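PDB 5DLY: plantazolicin methyltransferase BamL from Bacillus amyloliquefaciens subsp. plantarum, which probably transfers methyl groups from S-adenosylmethionine to the amino terminus of the precursor of the antibiotic plantazolicin, acting as an N-methyltransferase. Local coordinates for residues Y32-R35 and I40-I43; S107-N112 and M117-K122. One frame throughout, in Å; residues are numbered along the deposited sequence.

Interaction 1 of 2, residues Y32-R35 and I40-I43; sequences YDER and IRSI. With 5D7 (prop-2-en-1-yl 2-[(1S)-1-amino-4-carbamimidamidobutyl]-1,3-thiazole-4-carboxylate), chain B.
Glu-34 and Arg-41 pair across two turns of helix 23-56, an i to i+7 spacing, with CA of Glu-34 and CA of Arg-41 10.1 Å apart, that these two long side chains bridge. The salt bridge is single-pronged: Arg-41 NH1 points at Glu-34 OE1 over 3.4 Å, nearly straight at 164° but weak because of its length, whereas Arg-41 NH2 stays 4.1 Å from Glu-34 OE1. The carboxylate oxygen lies at the edge of the guanidinium, close to its plane, and the two flat groups are tilted by only 21°. Because the CB of Glu-34 is directed away from its partner, the bend at chi2 (-72°) is what turns the carboxylate round to Arg-41. The same oxygen also takes a weak hydrogen bond from Gln-72 of helix 72-80, a helix that Arg-41 packs against.

The neighbouring residues Tyr-32 and Asp-33 line the substrate-analogue pocket. Tyr-32 CE1 lies 3.6 Å from thiazole carbon C1 of 5D7, and Asp-33 OD1 is 3.5 Å from ring carbon C4, while Asp-33 OD2 comes to 3.6 Å from the ligand amine N. Hydrogen bonds to Thr-172 and Tyr-181 position Tyr-32 OH and Asp-33 OD1 respectively.

Arg-41 also lies about 4 Å, nearest atoms, from SAH. With one long bond at a partly exposed surface, the ion pair is likely a modest electrostatic link, while in the adjoining pocket the amine N of the analogue lies close to SD of SAH, placed as expected for a methyl acceptor.

Interaction 2 of 2, residues S107-N112 and M117-K122; sequences SFICSN and MQYVSK. With SAH (S-adenosyl-L-homocysteine), chain C.
Ile-109 and Tyr-119 form the apolar heart of this contact, with a CH-pi interaction at its centre. The CG2 methyl of Ile-109 sits over the middle of the Tyr-119 ring, 3.6 Å from the centroid and 13° off the normal. What brings it there is the first torsion of Ile-109 (chi1 -56°), which sets CG2 opposite the backbone N and CG1 beside it, and CG1 carries CD1 to 3.5 Å from Tyr-119 CB. On the other face of the ring Gln-118 CB lies 3.7 Å from its plane, displaced toward the rim, and the phenol is thus sandwiched between aliphatic groups.

The polar contacts run through water and the cofactor product. One water joins the two hydroxyls, 2.7 Å from Ser-111 OG and 2.7 Å from Tyr-119 OH, in place of any direct hydrogen bond across the segments. Ser-111 OG is also hydrogen-bonded to Asn-115 ND2, within the connecting turn. At Asn-112 the side-chain OD1 accepts a hydrogen bond from the adenine amine N6 of SAH, 3.0 Å long with a 164° angle at the hydrogen, and ND2 is engaged by Glu-114, which should keep the amide in the orientation that presents its oxygen.

Strand 107-110 is the edge strand of the Rossmann-like sheet, hydrogen-bonded through its backbone to strand 85-90; the loop at its C-terminal end recognises the adenine, as is common in S-adenosylmethionine-dependent methyltransferases. The tyrosine packs on the strand largely by dispersion and a water bridge, whereas Asn-112 OD1 accepts a hydrogen bond from the exocyclic amine N6; an acceptor at this point suits an amino group and would probably disfavour a carbonyl in its place.

From the N terminus, interaction 1 comes first, and it closes no loop: residues 32-35 and 40-43 lie on the continuous helix 23-56 with one turn, residues 36-39, between them, so it links two points of one helix beside the substrate pocket. The chain then enters the Rossmann-like sheet, and interaction 2 closes a short turn between residues 107-112, at the sheet edge, and residues 117-122, in the loop leading to strand 124-130. The two stand in series, neither nested nor crossed, with centres about 24 Å apart and nearest atoms about 12 Å apart. The two ligands bridge this distance: SAH runs from the adenine site of interaction 2 to 5D7, which packs on Tyr-32 and Asp-33.

Interaction 1 of 2, residues Y32-R35 and I40-I43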
# COMPACT_ATOMS: atom_id res chain seq x y z
N TYR A 32 -16.92 -0.22 -4.19
CA TYR A 32 -15.99 -0.06 -5.29
C TYR A 32 -14.69 -0.83 -5.01
O TYR A 32 -14.22 -1.60 -5.87
CB TYR A 32 -15.66 1.42 -5.58
CG TYR A 32 -14.67 1.55 -6.71
CD1 TYR A 32 -13.29 1.48 -6.46
CD2 TYR A 32 -15.09 1.70 -8.03
CE1 TYR A 32 -12.38 1.55 -7.50
CE2 TYR A 32 -14.18 1.78 -9.08
CZ TYR A 32 -12.82 1.71 -8.80
OH TYR A 32 -11.87 1.78 -9.81
N ASP A 33 -14.13 -0.63 -3.83
CA ASP A 33 -12.81 -1.19 -3.49
C ASP A 33 -12.82 -2.71 -3.51
O ASP A 33 -11.89 -3.34 -4.03
CB ASP A 33 -12.32 -0.69 -2.13
CG ASP A 33 -11.98 0.80 -2.13
OD1 ASP A 33 -12.03 1.45 -3.21
OD2 ASP A 33 -11.68 1.31 -1.04
N GLU A 34 -13.88 -3.31 -2.97
CA GLU A 34 -14.00 -4.76 -2.98
C GLU A 34 -14.14 -5.32 -4.39
O GLU A 34 -13.54 -6.35 -4.71
CB GLU A 34 -15.18 -5.20 -2.11
CG GLU A 34 -14.93 -5.04 -0.63
CD GLU A 34 -13.94 -6.05 -0.09
OE1 GLU A 34 -12.81 -5.65 0.26
OE2 GLU A 34 -14.29 -7.25 -0.04
N ARG A 35 -14.91 -4.64 -5.24
CA ARG A 35 -15.15 -5.10 -6.61
C ARG A 35 -13.94 -4.93 -7.52
O ARG A 35 -13.64 -5.80 -8.34
CB ARG A 35 -16.36 -4.36 -7.20
CG ARG A 35 -16.81 -4.89 -8.56
CD ARG A 35 -17.92 -4.04 -9.17
NE ARG A 35 -17.43 -2.75 -9.67
CZ ARG A 35 -17.86 -1.55 -9.26
NH1 ARG A 35 -18.83 -1.45 -8.35
NH2 ARG A 35 -17.35 -0.45 -9.79
N ILE A 40 -5.95 -7.31 -6.92
CA ILE A 40 -4.57 -6.80 -6.87
C ILE A 40 -3.94 -7.00 -5.49
O ILE A 40 -2.71 -6.99 -5.36
CB ILE A 40 -4.47 -5.33 -7.36
CG1 ILE A 40 -3.05 -4.97 -7.81
CG2 ILE A 40 -4.93 -4.36 -6.29
CD1 ILE A 40 -2.66 -5.50 -9.18
N ARG A 41 -4.76 -7.18 -4.46
CA ARG A 41 -4.27 -7.38 -3.10
C ARG A 41 -3.24 -8.52 -3.02
O ARG A 41 -2.12 -8.32 -2.53
CB ARG A 41 -5.44 -7.64 -2.15
CG ARG A 41 -5.29 -7.03 -0.78
CD ARG A 41 -6.63 -6.54 -0.25
NE ARG A 41 -7.67 -7.56 -0.29
CZ ARG A 41 -8.98 -7.34 -0.32
NH1 ARG A 41 -9.47 -6.10 -0.32
NH2 ARG A 41 -9.82 -8.36 -0.36
N SER A 42 -3.61 -9.71 -3.50
CA SER A 42 -2.69 -10.85 -3.44
C SER A 42 -1.45 -10.63 -4.30
O SER A 42 -0.38 -11.10 -3.95
CB SER A 42 -3.38 -12.16 -3.84
OG SER A 42 -3.79 -12.14 -5.19
N ILE A 43 -1.61 -9.94 -5.42
CA ILE A 43 -0.45 -9.64 -6.26
C ILE A 43 0.54 -8.71 -5.55
O ILE A 43 1.75 -8.98 -5.53
CB ILE A 43 -0.87 -9.11 -7.64
CG1 ILE A 43 -1.58 -10.23 -8.39
CG2 ILE A 43 0.32 -8.59 -8.43
CD1 ILE A 43 -2.39 -9.75 -9.57
O9 5D7 B . -6.71 0.95 -6.65
C6 5D7 B . -7.66 1.64 -6.98
O7 5D7 B . -8.11 1.67 -8.35
C8 5D7 B . -7.39 1.01 -9.40
C2 5D7 B . -8.42 2.44 -5.99
N3 5D7 B . -8.22 2.31 -4.65
C4 5D7 B . -9.00 3.10 -3.89
S5 5D7 B . -10.05 4.02 -4.91
C1 5D7 B . -9.42 3.35 -6.37
CA 5D7 B . -9.07 3.23 -2.42
N 5D7 B . -8.27 2.17 -1.84
CB 5D7 B . -8.58 4.61 -1.94
CG 5D7 B . -7.31 5.14 -2.62
CD 5D7 B . -6.55 6.02 -1.64
NE 5D7 B . -5.42 6.64 -2.32
CZ 5D7 B . -5.39 7.77 -3.02
NH2 5D7 B . -4.31 8.15 -3.56
NH1 5D7 B . -6.44 8.49 -3.14
C3 5D7 B . -8.08 1.30 -10.71
C5 5D7 B . -8.11 0.41 -11.67

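Interaction 2 of 2, residues S107-N112 and M117-K122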
# COMPACT_ATOMS: atom_id res chain seq x y z
N SER A 107 -2.46 -8.11 15.86
CA SER A 107 -2.78 -6.91 16.65
C SER A 107 -3.36 -5.83 15.75
O SER A 107 -2.77 -5.46 14.73
CB SER A 107 -1.52 -6.37 17.34
OG SER A 107 -1.02 -7.28 18.29
N PHE A 108 -4.52 -5.31 16.13
CA PHE A 108 -5.18 -4.24 15.38
C PHE A 108 -5.31 -2.99 16.23
O PHE A 108 -5.76 -3.05 17.38
CB PHE A 108 -6.55 -4.71 14.89
CG PHE A 108 -6.47 -5.68 13.75
CD1 PHE A 108 -6.09 -5.24 12.48
CD2 PHE A 108 -6.77 -7.03 13.94
CE1 PHE A 108 -6.00 -6.13 11.43
CE2 PHE A 108 -6.68 -7.92 12.88
CZ PHE A 108 -6.31 -7.46 11.62
N ILE A 109 -4.89 -1.87 15.66
CA ILE A 109 -4.82 -0.59 16.37
C ILE A 109 -5.71 0.43 15.67
O ILE A 109 -5.64 0.56 14.43
CB ILE A 109 -3.37 -0.06 16.38
CG1 ILE A 109 -2.40 -1.08 16.98
CG2 ILE A 109 -3.27 1.28 17.12
CD1 ILE A 109 -1.08 -1.13 16.23
N CYS A 110 -6.53 1.14 16.44
CA CYS A 110 -7.34 2.22 15.87
C CYS A 110 -6.75 3.58 16.20
O CYS A 110 -6.98 4.13 17.28
CB CYS A 110 -8.81 2.13 16.29
SG CYS A 110 -9.82 3.35 15.41
N SER A 111 -5.99 4.13 15.26
CA SER A 111 -5.29 5.38 15.46
C SER A 111 -4.80 5.88 14.12
O SER A 111 -4.66 5.10 13.17
CB SER A 111 -4.10 5.18 16.42
OG SER A 111 -3.58 6.42 16.87
N ASN A 112 -4.53 7.18 14.04
CA ASN A 112 -3.78 7.75 12.92
C ASN A 112 -2.43 7.01 12.84
O ASN A 112 -1.76 6.81 13.87
CB ASN A 112 -3.60 9.24 13.20
CG ASN A 112 -2.83 9.99 12.12
OD1 ASN A 112 -2.38 9.44 11.11
ND2 ASN A 112 -2.65 11.28 12.37
N MET A 117 4.40 4.51 16.55
CA MET A 117 5.48 4.16 17.48
C MET A 117 5.03 4.05 18.94
O MET A 117 5.78 3.57 19.78
CB MET A 117 6.70 5.08 17.31
CG MET A 117 7.49 4.78 16.03
SD MET A 117 9.02 5.72 15.83
CE MET A 117 10.17 4.77 16.82
N GLN A 118 3.80 4.47 19.22
CA GLN A 118 3.15 4.21 20.52
C GLN A 118 2.67 2.76 20.66
O GLN A 118 2.32 2.33 21.77
CB GLN A 118 1.92 5.10 20.72
CG GLN A 118 2.20 6.58 20.93
CD GLN A 118 1.02 7.44 20.55
OE1 GLN A 118 -0.16 7.05 20.71
NE2 GLN A 118 1.31 8.62 20.04
N TYR A 119 2.63 2.03 19.55
CA TYR A 119 1.96 0.72 19.51
C TYR A 119 2.89 -0.40 19.05
O TYR A 119 2.60 -1.57 19.28
CB TYR A 119 0.70 0.78 18.63
CG TYR A 119 -0.27 1.78 19.17
CD1 TYR A 119 -0.99 1.52 20.33
CD2 TYR A 119 -0.43 3.02 18.54
CE1 TYR A 119 -1.86 2.45 20.86
CE2 TYR A 119 -1.30 3.97 19.06
CZ TYR A 119 -2.00 3.68 20.22
OH TYR A 119 -2.86 4.61 20.75
N VAL A 120 3.98 -0.03 18.40
CA VAL A 120 4.96 -0.97 17.86
C VAL A 120 6.35 -0.48 18.21
O VAL A 120 6.74 0.65 17.88
CB VAL A 120 4.82 -1.11 16.32
CG1 VAL A 120 5.89 -2.05 15.76
CG2 VAL A 120 3.43 -1.62 15.95
N SER A 121 7.09 -1.32 18.93
CA SER A 121 8.46 -1.01 19.32
C SER A 121 9.48 -1.92 18.63
O SER A 121 10.56 -1.47 18.26
CB SER A 121 8.62 -1.07 20.84
OG SER A 121 8.01 -2.22 21.37
N LYS A 122 9.12 -3.19 18.45
CA LYS A 122 9.99 -4.12 17.74
C LYS A 122 10.07 -3.68 16.28
O LYS A 122 9.06 -3.33 15.67
CB LYS A 122 9.44 -5.54 17.81
CG LYS A 122 9.39 -6.12 19.21
CD LYS A 122 8.41 -7.27 19.29
CE LYS A 122 8.32 -7.83 20.71
NZ LYS A 122 9.59 -8.50 21.13
N SAH C . -4.77 -1.00 2.71
CA SAH C . -6.21 -1.12 2.29
CB SAH C . -6.78 0.26 2.01
CG SAH C . -8.20 0.38 2.55
SD SAH C . -9.00 1.88 2.03
C SAH C . -6.31 -1.97 1.05
O SAH C . -5.34 -2.60 0.63
OXT SAH C . -7.36 -2.05 0.41
C5' SAH C . -8.05 3.13 2.83
C4' SAH C . -7.92 2.92 4.34
O4' SAH C . -6.97 3.85 4.86
C3' SAH C . -9.23 3.20 5.08
O3' SAH C . -9.62 2.04 5.85
C2' SAH C . -8.92 4.41 5.95
O2' SAH C . -9.61 4.44 7.21
C1' SAH C . -7.42 4.26 6.14
N9 SAH C . -6.72 5.50 6.56
C8 SAH C . -6.83 6.72 6.01
N7 SAH C . -6.03 7.61 6.64
C5 SAH C . -5.38 6.94 7.60
C6 SAH C . -4.39 7.30 8.63
N6 SAH C . -3.95 8.57 8.71
N1 SAH C . -3.95 6.31 9.46
C2 SAH C . -4.42 5.05 9.35
N3 SAH C . -5.33 4.64 8.43
C4 SAH C . -5.84 5.55 7.55
O HOH W 1 -4.19 6.58 19.54